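Local coordinates for McyG protein (Microcystis aeruginosa PCC 7806, PDB 4R0M), which binds phenylalanyl-adenylate in its adenylation domain and probably passes activated acids to its adjoining peptidyl carrier domain in microcystin synthesis, at residues F91-P99 with L168-L179; E451-V462 with K502-F511. One frame throughout, in Å; residues are numbered along the deposited sequence.

Contact 1 of 2, residues F91-P99 with L168-L179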
loop_
_atom_site.group_PDB
_atom_site.type_symbol
_atom_site.label_atom_id
_atom_site.label_comp_id
_atom_site.label_asym_id
_atom_site.label_seq_id
_atom_site.Cartn_x
_atom_site.Cartn_y
_atom_site.Cartn_z
ATOM N N PHE A 91 14.245 8.995 12.905
ATOM C CA PHE A 91 14.629 9.993 11.899
ATOM C C PHE A 91 15.573 11.054 12.476
ATOM O O PHE A 91 16.604 11.364 11.875
ATOM C CB PHE A 91 13.397 10.666 11.281
ATOM C CG PHE A 91 12.611 9.785 10.343
ATOM C CD1 PHE A 91 13.200 8.691 9.712
ATOM C CD2 PHE A 91 11.281 10.074 10.061
ATOM C CE1 PHE A 91 12.469 7.895 8.840
ATOM C CE2 PHE A 91 10.546 9.281 9.188
ATOM C CZ PHE A 91 11.141 8.188 8.578
ATOM N N LEU A 92 15.221 11.586 13.646
ATOM C CA LEU A 92 15.996 12.644 14.299
ATOM C C LEU A 92 17.386 12.190 14.743
ATOM O O LEU A 92 18.339 12.968 14.693
ATOM C CB LEU A 92 15.236 13.216 15.499
ATOM C CG LEU A 92 13.890 13.925 15.314
ATOM C CD1 LEU A 92 13.305 14.266 16.675
ATOM C CD2 LEU A 92 14.004 15.179 14.461
ATOM N N GLY A 93 17.501 10.935 15.173
ATOM C CA GLY A 93 18.769 10.412 15.680
ATOM C C GLY A 93 19.676 9.771 14.649
ATOM O O GLY A 93 20.767 9.310 14.983
ATOM N N GLY A 94 19.232 9.740 13.396
ATOM C CA GLY A 94 19.973 9.062 12.336
ATOM C C GLY A 94 19.955 7.549 12.474
ATOM O O GLY A 94 20.824 6.863 11.934
ATOM N N ILE A 95 18.974 7.036 13.215
ATOM C CA ILE A 95 18.731 5.599 13.327
ATOM C C ILE A 95 17.727 5.236 12.240
ATOM O O ILE A 95 16.742 5.943 12.045
ATOM C CB ILE A 95 18.169 5.227 14.719
ATOM C CG1 ILE A 95 19.180 5.575 15.819
ATOM C CG2 ILE A 95 17.803 3.747 14.786
ATOM C CD1 ILE A 95 18.571 5.721 17.198
ATOM N N ILE A 96 17.990 4.150 11.520
ATOM C CA ILE A 96 17.123 3.743 10.415
ATOM C C ILE A 96 15.978 2.852 10.913
ATOM O O ILE A 96 16.213 1.716 11.337
ATOM C CB ILE A 96 17.919 3.048 9.286
ATOM C CG1 ILE A 96 19.000 3.991 8.736
ATOM C CG2 ILE A 96 16.989 2.597 8.164
ATOM C CD1 ILE A 96 20.159 3.288 8.061
ATOM N N PRO A 97 14.733 3.368 10.869
ATOM C CA PRO A 97 13.588 2.548 11.252
ATOM C C PRO A 97 13.243 1.554 10.147
ATOM O O PRO A 97 13.351 1.880 8.961
ATOM C CB PRO A 97 12.465 3.570 11.424
ATOM C CG PRO A 97 12.824 4.681 10.496
ATOM C CD PRO A 97 14.323 4.702 10.390
ATOM N N VAL A 98 12.859 0.343 10.543
ATOM C CA VAL A 98 12.464 -0.693 9.593
ATOM C C VAL A 98 11.051 -1.154 9.949
ATOM O O VAL A 98 10.872 -2.130 10.687
ATOM C CB VAL A 98 13.463 -1.875 9.570
ATOM C CG1 VAL A 98 13.120 -2.855 8.455
ATOM C CG2 VAL A 98 14.891 -1.368 9.394
ATOM N N PRO A 99 10.036 -0.430 9.444
ATOM C CA PRO A 99 8.654 -0.750 9.770
ATOM C C PRO A 99 8.200 -2.009 9.048
ATOM O O PRO A 99 8.403 -2.141 7.840
ATOM C CB PRO A 99 7.870 0.474 9.263
ATOM C CG PRO A 99 8.894 1.503 8.901
ATOM C CD PRO A 99 10.123 0.728 8.542
ATOM N N LEU A 168 21.019 17.216 18.517
ATOM C CA LEU A 168 20.690 16.358 17.382
ATOM C C LEU A 168 21.826 16.322 16.361
ATOM O O LEU A 168 22.499 17.332 16.159
ATOM C CB LEU A 168 19.397 16.832 16.710
ATOM C CG LEU A 168 18.083 16.588 17.461
ATOM C CD1 LEU A 168 16.941 17.346 16.801
ATOM C CD2 LEU A 168 17.768 15.101 17.547
ATOM N N PRO A 169 22.043 15.157 15.713
ATOM C CA PRO A 169 23.100 15.055 14.704
ATOM C C PRO A 169 22.739 15.762 13.402
ATOM O O PRO A 169 21.568 15.808 13.028
ATOM C CB PRO A 169 23.215 13.547 14.467
ATOM C CG PRO A 169 21.866 13.009 14.803
ATOM C CD PRO A 169 21.371 13.860 15.936
ATOM N N ILE A 170 23.745 16.316 12.729
ATOM C CA ILE A 170 23.556 16.892 11.399
ATOM C C ILE A 170 23.783 15.780 10.384
ATOM O O ILE A 170 24.837 15.141 10.376
ATOM C CB ILE A 170 24.496 18.091 11.127
ATOM C CG1 ILE A 170 24.438 19.098 12.286
ATOM C CG2 ILE A 170 24.131 18.765 9.808
ATOM C CD1 ILE A 170 25.533 20.146 12.267
ATOM N N LEU A 171 22.786 15.552 9.535
ATOM C CA LEU A 171 22.784 14.389 8.653
ATOM C C LEU A 171 22.945 14.753 7.181
ATOM O O LEU A 171 22.579 15.850 6.752
ATOM C CB LEU A 171 21.499 13.577 8.852
ATOM C CG LEU A 171 21.138 13.141 10.276
ATOM C CD1 LEU A 171 19.651 12.830 10.376
ATOM C CD2 LEU A 171 21.980 11.956 10.729
ATOM N N ASP A 172 23.505 13.818 6.419
ATOM C CA ASP A 172 23.565 13.925 4.970
ATOM C C ASP A 172 22.216 13.473 4.412
ATOM O O ASP A 172 21.776 12.358 4.694
ATOM C CB ASP A 172 24.686 13.034 4.426
ATOM C CG ASP A 172 25.065 13.363 2.992
ATOM O OD1 ASP A 172 24.179 13.693 2.176
ATOM O OD2 ASP A 172 26.270 13.274 2.674
ATOM N N PRO A 173 21.549 14.339 3.626
ATOM C CA PRO A 173 20.281 13.946 3.000
ATOM C C PRO A 173 20.421 12.768 2.026
ATOM O O PRO A 173 19.416 12.132 1.685
ATOM C CB PRO A 173 19.836 15.217 2.260
ATOM C CG PRO A 173 21.060 16.062 2.147
ATOM C CD PRO A 173 21.875 15.751 3.364
ATOM N N GLN A 174 21.651 12.480 1.599
ATOM C CA GLN A 174 21.938 11.339 0.719
ATOM C C GLN A 174 22.138 10.027 1.490
ATOM O O GLN A 174 22.262 8.960 0.887
ATOM C CB GLN A 174 23.155 11.623 -0.174
ATOM C CG GLN A 174 22.940 12.692 -1.241
ATOM C CD GLN A 174 22.143 12.199 -2.440
ATOM O OE1 GLN A 174 21.017 11.711 -2.304
ATOM N NE2 GLN A 174 22.721 12.341 -3.628
ATOM N N ASP A 175 22.181 10.111 2.816
ATOM C CA ASP A 175 22.244 8.921 3.658
ATOM C C ASP A 175 20.871 8.274 3.760
ATOM O O ASP A 175 19.847 8.952 3.634
ATOM C CB ASP A 175 22.752 9.266 5.061
ATOM C CG ASP A 175 24.244 9.550 5.097
ATOM O OD1 ASP A 175 24.963 9.163 4.150
ATOM O OD2 ASP A 175 24.702 10.158 6.085
ATOM N N ALA A 176 20.861 6.963 3.988
ATOM C CA ALA A 176 19.630 6.211 4.212
ATOM C C ALA A 176 18.874 6.755 5.421
ATOM O O ALA A 176 19.467 7.008 6.473
ATOM C CB ALA A 176 19.938 4.734 4.401
ATOM N N ALA A 177 17.569 6.937 5.254
ATOM C CA ALA A 177 16.704 7.419 6.326
ATOM C C ALA A 177 15.613 6.405 6.664
ATOM O O ALA A 177 15.090 6.395 7.777
ATOM C CB ALA A 177 16.082 8.753 5.943
ATOM N N LEU A 178 15.273 5.560 5.693
ATOM C CA LEU A 178 14.160 4.632 5.828
ATOM C C LEU A 178 14.397 3.364 5.018
ATOM O O LEU A 178 14.759 3.424 3.841
ATOM C CB LEU A 178 12.857 5.310 5.390
ATOM C CG LEU A 178 11.523 4.558 5.482
ATOM C CD1 LEU A 178 11.173 4.180 6.916
ATOM C CD2 LEU A 178 10.423 5.408 4.864
ATOM N N LEU A 179 14.197 2.220 5.663
ATOM C CA LEU A 179 14.340 0.928 5.004
ATOM C C LEU A 179 13.018 0.168 5.058
ATOM O O LEU A 179 12.554 -0.204 6.136
ATOM C CB LEU A 179 15.476 0.123 5.648
ATOM C CG LEU A 179 15.846 -1.262 5.105
ATOM C CD1 LEU A 179 16.204 -1.231 3.627
ATOM C CD2 LEU A 179 16.997 -1.835 5.916
HETATM O O HOH W 1 16.392 7.524 9.869
#
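I96 and L179 meet where strand 96-99 runs beside strand 176-179, their axes 5.3 Å apart and only 14° from parallel. I96 can be followed outward from CB, which splits into two branches serving different partners. CG2, anti to the backbone N, lies 3.8 Å from L179 CB. The other branch folds back beside the backbone N (chi1 -59°): its CG1 passes the carbonyl oxygen of A176, and its tip CD1 ends 3.9 Å from A176 CB. The two branches thus touch opposite ends of strand segment 176-179.

Direct backbone bonding is sparse. L179 N gives a nearly straight but weak bond of 3.4 Å to P97 O, and V98 CA makes a CA-H...O contact with L179 O. A water joins the two segments farther back, donating to both I95 O and A177 O. The same A177 oxygen sits in the plane of the F91 ring, 3.2 Å from F91 CE1 at the ring's edge.

L178 crosses the side chains of P97 and P99 at about a right angle, its CD1 touching both rings. Beyond the strands, L168 CD2 packs 3.8 Å from L92 CB, while L171 CD2 rests on G94 CA; G94 closes helix 80-93 with a Schellman motif, and a CB there would run into L171 CD2. A177 and L178 together face L194, a classic beta bulge. The arrangement joins the edge strand of a parallel four-stranded sheet to a beta hairpin within the AMP-binding fold of the ANL superfamily.

Contact 2 of 2, residues E451-V462 with K502-F511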
loop_
_atom_site.group_PDB
_atom_site.type_symbol
_atom_site.label_atom_id
_atom_site.label_comp_id
_atom_site.label_asym_id
_atom_site.label_seq_id
_atom_site.Cartn_x
_atom_site.Cartn_y
_atom_site.Cartn_z
ATOM N N GLU A 451 -10.539 -6.845 -14.407
ATOM C CA GLU A 451 -11.852 -6.929 -15.055
ATOM C C GLU A 451 -12.597 -8.170 -14.589
ATOM O O GLU A 451 -13.754 -8.092 -14.168
ATOM C CB GLU A 451 -11.708 -6.985 -16.575
ATOM C CG GLU A 451 -11.442 -5.656 -17.257
ATOM C CD GLU A 451 -11.378 -5.800 -18.766
ATOM O OE1 GLU A 451 -12.363 -6.287 -19.367
ATOM O OE2 GLU A 451 -10.341 -5.432 -19.355
ATOM N N LEU A 452 -11.917 -9.314 -14.667
ATOM C CA LEU A 452 -12.467 -10.588 -14.215
ATOM C C LEU A 452 -12.897 -10.502 -12.760
ATOM O O LEU A 452 -14.036 -10.829 -12.425
ATOM C CB LEU A 452 -11.448 -11.715 -14.411
ATOM C CG LEU A 452 -11.121 -12.108 -15.856
ATOM C CD1 LEU A 452 -9.742 -12.745 -15.946
ATOM C CD2 LEU A 452 -12.190 -13.026 -16.437
ATOM N N GLU A 453 -11.986 -10.026 -11.910
ATOM C CA GLU A 453 -12.244 -9.859 -10.480
ATOM C C GLU A 453 -13.420 -8.926 -10.195
ATOM O O GLU A 453 -14.264 -9.239 -9.355
ATOM C CB GLU A 453 -10.984 -9.377 -9.757
ATOM C CG GLU A 453 -9.955 -10.473 -9.525
ATOM C CD GLU A 453 -8.529 -9.957 -9.483
ATOM O OE1 GLU A 453 -8.316 -8.769 -9.157
ATOM O OE2 GLU A 453 -7.611 -10.749 -9.778
ATOM N N THR A 454 -13.479 -7.795 -10.899
ATOM C CA THR A 454 -14.587 -6.848 -10.746
ATOM C C THR A 454 -15.906 -7.515 -11.131
ATOM O O THR A 454 -16.898 -7.403 -10.406
ATOM C CB THR A 454 -14.381 -5.568 -11.587
ATOM O OG1 THR A 454 -13.102 -4.997 -11.288
ATOM C CG2 THR A 454 -15.467 -4.535 -11.292
ATOM N N THR A 455 -15.896 -8.221 -12.262
ATOM C CA THR A 455 -17.072 -8.939 -12.758
ATOM C C THR A 455 -17.559 -9.975 -11.743
ATOM O O THR A 455 -18.760 -10.074 -11.479
ATOM C CB THR A 455 -16.789 -9.613 -14.115
ATOM O OG1 THR A 455 -16.211 -8.657 -15.010
ATOM C CG2 THR A 455 -18.070 -10.161 -14.731
ATOM N N ILE A 456 -16.619 -10.729 -11.174
ATOM C CA ILE A 456 -16.918 -11.708 -10.127
ATOM C C ILE A 456 -17.526 -11.026 -8.902
ATOM O O ILE A 456 -18.504 -11.516 -8.334
ATOM C CB ILE A 456 -15.653 -12.494 -9.706
ATOM C CG1 ILE A 456 -15.109 -13.312 -10.880
ATOM C CG2 ILE A 456 -15.946 -13.418 -8.528
ATOM C CD1 ILE A 456 -13.615 -13.548 -10.817
ATOM N N GLU A 457 -16.954 -9.888 -8.513
ATOM C CA GLU A 457 -17.355 -9.199 -7.283
ATOM C C GLU A 457 -18.713 -8.493 -7.365
ATOM O O GLU A 457 -19.245 -8.053 -6.346
ATOM C CB GLU A 457 -16.247 -8.255 -6.802
ATOM C CG GLU A 457 -15.045 -8.999 -6.234
ATOM C CD GLU A 457 -13.960 -8.091 -5.681
ATOM O OE1 GLU A 457 -13.922 -6.895 -6.042
ATOM O OE2 GLU A 457 -13.134 -8.586 -4.884
ATOM N N GLU A 458 -19.274 -8.406 -8.571
ATOM C CA GLU A 458 -20.643 -7.919 -8.765
ATOM C C GLU A 458 -21.672 -8.902 -8.206
ATOM O O GLU A 458 -22.765 -8.503 -7.797
ATOM C CB GLU A 458 -20.935 -7.696 -10.250
ATOM C CG GLU A 458 -20.155 -6.567 -10.906
ATOM C CD GLU A 458 -20.262 -6.586 -12.422
ATOM O OE1 GLU A 458 -21.114 -7.327 -12.960
ATOM O OE2 GLU A 458 -19.487 -5.861 -13.081
ATOM N N LEU A 459 -21.313 -10.184 -8.193
ATOM C CA LEU A 459 -22.234 -11.251 -7.802
ATOM C C LEU A 459 -22.536 -11.292 -6.309
ATOM O O LEU A 459 -21.647 -11.107 -5.474
ATOM C CB LEU A 459 -21.699 -12.614 -8.250
ATOM C CG LEU A 459 -21.606 -12.896 -9.749
ATOM C CD1 LEU A 459 -20.654 -14.056 -9.995
ATOM C CD2 LEU A 459 -22.980 -13.181 -10.343
ATOM N N GLU A 460 -23.803 -11.545 -5.995
ATOM C CA GLU A 460 -24.253 -11.789 -4.631
ATOM C C GLU A 460 -23.576 -13.042 -4.075
ATOM O O GLU A 460 -23.540 -14.084 -4.739
ATOM C CB GLU A 460 -25.780 -11.945 -4.609
ATOM C CG GLU A 460 -26.374 -12.398 -3.281
ATOM C CD GLU A 460 -26.177 -11.384 -2.170
ATOM O OE1 GLU A 460 -26.733 -10.269 -2.273
ATOM O OE2 GLU A 460 -25.468 -11.707 -1.191
ATOM N N GLY A 461 -23.030 -12.929 -2.866
ATOM C CA GLY A 461 -22.360 -14.053 -2.212
ATOM C C GLY A 461 -20.845 -14.029 -2.308
ATOM O O GLY A 461 -20.167 -14.843 -1.678
ATOM N N VAL A 462 -20.313 -13.101 -3.103
ATOM C CA VAL A 462 -18.866 -12.929 -3.239
ATOM C C VAL A 462 -18.424 -11.709 -2.432
ATOM O O VAL A 462 -18.842 -10.581 -2.715
ATOM C CB VAL A 462 -18.442 -12.781 -4.719
ATOM C CG1 VAL A 462 -16.945 -12.524 -4.836
ATOM C CG2 VAL A 462 -18.836 -14.020 -5.513
ATOM N N LYS A 502 -22.447 -20.070 -9.837
ATOM C CA LYS A 502 -22.849 -18.724 -10.230
ATOM C C LYS A 502 -21.678 -17.896 -10.761
ATOM O O LYS A 502 -21.864 -17.044 -11.632
ATOM C CB LYS A 502 -23.507 -18.016 -9.047
ATOM C CG LYS A 502 -24.633 -17.067 -9.429
ATOM C CD LYS A 502 -25.585 -16.839 -8.261
ATOM C CE LYS A 502 -26.455 -18.061 -7.996
ATOM N NZ LYS A 502 -27.213 -17.951 -6.718
ATOM N N ILE A 503 -20.478 -18.154 -10.242
ATOM C CA ILE A 503 -19.262 -17.471 -10.691
ATOM C C ILE A 503 -18.854 -17.929 -12.094
ATOM O O ILE A 503 -18.604 -17.099 -12.971
ATOM C CB ILE A 503 -18.095 -17.635 -9.682
ATOM C CG1 ILE A 503 -18.381 -16.840 -8.406
ATOM C CG2 ILE A 503 -16.775 -17.167 -10.286
ATOM C CD1 ILE A 503 -17.558 -17.254 -7.204
ATOM N N ARG A 504 -18.805 -19.244 -12.300
ATOM C CA ARG A 504 -18.404 -19.821 -13.586
ATOM C C ARG A 504 -19.262 -19.325 -14.753
ATOM O O ARG A 504 -18.725 -18.916 -15.785
ATOM C CB ARG A 504 -18.428 -21.351 -13.531
ATOM C CG ARG A 504 -17.554 -22.017 -14.585
ATOM C CD ARG A 504 -17.724 -23.530 -14.615
ATOM N NE ARG A 504 -17.686 -24.150 -13.287
ATOM C CZ ARG A 504 -16.576 -24.465 -12.625
ATOM N NH1 ARG A 504 -15.382 -24.219 -13.147
ATOM N NH2 ARG A 504 -16.662 -25.028 -11.427
ATOM N N SER A 505 -20.583 -19.355 -14.581
ATOM C CA SER A 505 -21.507 -18.933 -15.637
ATOM C C SER A 505 -21.407 -17.435 -15.933
ATOM O O SER A 505 -21.325 -17.035 -17.096
ATOM C CB SER A 505 -22.948 -19.327 -15.304
ATOM O OG SER A 505 -23.364 -18.757 -14.078
ATOM N N HIS A 506 -21.389 -16.618 -14.880
ATOM C CA HIS A 506 -21.277 -15.163 -15.021
ATOM C C HIS A 506 -20.022 -14.741 -15.740
ATOM O O HIS A 506 -20.048 -13.800 -16.535
ATOM C CB HIS A 506 -21.375 -14.480 -13.662
ATOM C CG HIS A 506 -21.724 -13.013 -13.740
ATOM N ND1 HIS A 506 -20.813 -12.039 -13.554
ATOM C CD2 HIS A 506 -22.937 -12.374 -13.994
ATOM C CE1 HIS A 506 -21.409 -10.838 -13.679
ATOM N NE2 HIS A 506 -22.709 -11.045 -13.951
ATOM N N VAL A 507 -18.919 -15.444 -15.478
ATOM C CA VAL A 507 -17.645 -15.186 -16.164
ATOM C C VAL A 507 -17.694 -15.582 -17.646
ATOM O O VAL A 507 -17.165 -14.861 -18.498
ATOM C CB VAL A 507 -16.450 -15.861 -15.440
ATOM C CG1 VAL A 507 -15.182 -15.810 -16.285
ATOM C CG2 VAL A 507 -16.199 -15.193 -14.096
ATOM N N THR A 508 -18.335 -16.713 -17.951
ATOM C CA THR A 508 -18.465 -17.177 -19.342
ATOM C C THR A 508 -19.349 -16.248 -20.164
ATOM O O THR A 508 -19.011 -15.911 -21.301
ATOM C CB THR A 508 -19.024 -18.616 -19.456
ATOM O OG1 THR A 508 -20.289 -18.707 -18.786
ATOM C CG2 THR A 508 -18.080 -19.609 -18.852
ATOM N N GLN A 509 -20.473 -15.839 -19.577
ATOM C CA GLN A 509 -21.434 -14.953 -20.235
ATOM C C GLN A 509 -20.818 -13.625 -20.669
ATOM O O GLN A 509 -21.176 -13.090 -21.719
ATOM C CB GLN A 509 -22.641 -14.684 -19.327
ATOM C CG GLN A 509 -23.531 -15.891 -19.044
ATOM C CD GLN A 509 -24.269 -16.412 -20.267
ATOM O OE1 GLN A 509 -24.486 -15.688 -21.242
ATOM N NE2 GLN A 509 -24.666 -17.677 -20.217
ATOM N N LYS A 510 -19.888 -13.105 -19.868
ATOM C CA LYS A 510 -19.304 -11.784 -20.115
ATOM C C LYS A 510 -17.999 -11.823 -20.904
ATOM O O LYS A 510 -17.712 -10.903 -21.671
ATOM C CB LYS A 510 -19.098 -11.021 -18.798
ATOM C CG LYS A 510 -20.363 -10.804 -17.970
ATOM C CD LYS A 510 -21.314 -9.792 -18.600
ATOM C CE LYS A 510 -22.569 -9.614 -17.756
ATOM N NZ LYS A 510 -23.545 -8.672 -18.372
ATOM N N PHE A 511 -17.216 -12.884 -20.723
ATOM C CA PHE A 511 -15.874 -12.958 -21.316
ATOM C C PHE A 511 -15.707 -13.996 -22.428
ATOM O O PHE A 511 -14.803 -13.875 -23.256
ATOM C CB PHE A 511 -14.817 -13.174 -20.227
ATOM C CG PHE A 511 -14.624 -11.988 -19.326
ATOM C CD1 PHE A 511 -13.703 -10.997 -19.649
ATOM C CD2 PHE A 511 -15.363 -11.858 -18.155
ATOM C CE1 PHE A 511 -13.524 -9.897 -18.821
ATOM C CE2 PHE A 511 -15.188 -10.763 -17.323
ATOM C CZ PHE A 511 -14.266 -9.781 -17.656
#
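Two CH-pi contacts carry much of the packing between E451-V462 and K502-F511. L452 CD2 stands over the centre of the F511 ring, 3.7 Å from its centroid. L459 CD2 covers a face of the H506 ring in the same manner but nearer the rim, 3.8 Å from the centroid. H506 CG lies anti to its backbone N (chi1 -161°), which carries the imidazole across to L459.

Purely aliphatic contacts lie alongside. I456 CG1 reaches V507 CG2 at 3.9 Å, and I503 receives two neighbours: L459 CD1 touches its CG1, V462 CG2 its CD1.

Polar groups touch the rings without hydrogen-bonding across the interface. T455 OG1 comes within 3.3 Å of F511 CE2, near the ring plane; its proton goes to E451 O at 2.7 Å. That carbonyl also accepts from T455 N on the opposite face of its plane, so two bonds grip one oxygen. The methyl of T455 turns the other way, with CG2 3.5 Å from H506 ND1. E458 OE1 lies at the H506 edge, 3.6 Å from CE1, with carboxylate and imidazole planes 80° apart; were the histidine protonated, this acidic neighbour would probably stabilise it.

Putting an alanine at F511 would probably leave L452 CD2 without its aromatic platform and open a gap beside T455.

The helical segments cross at 126°, their axes 9.8 Å apart. Strand 479-486 backs both: L452 meets L482, I456 and V507 share I484, and I503 reaches F486. This is helix-on-sheet packing: helices 449-457 and 498-511 cross steeply, and both put apolar side chains on strand 479-486.

In the fold
Read from the N terminus, the chain reaches helix 80-93 and strand 96-99 after its first helices and strands, then makes a 68-residue excursion that supplies strands 128-130 and 152-154 before contact 1 closes it. That closure ties the parallel sheet to the hairpin of strands 176-182 and 190-195. Much later comes helix 449-457; the next 39 residues, which include strands 468-474 and 479-486, are closed off by contact 2 at helix 498-511. The two loops follow in series, neither nesting nor crossing. Their centres lie 48 Å apart on opposite sides of the chain's centre, illustrating how separate parts of a large enzyme can each be stitched together by its own sequence-distant pairing.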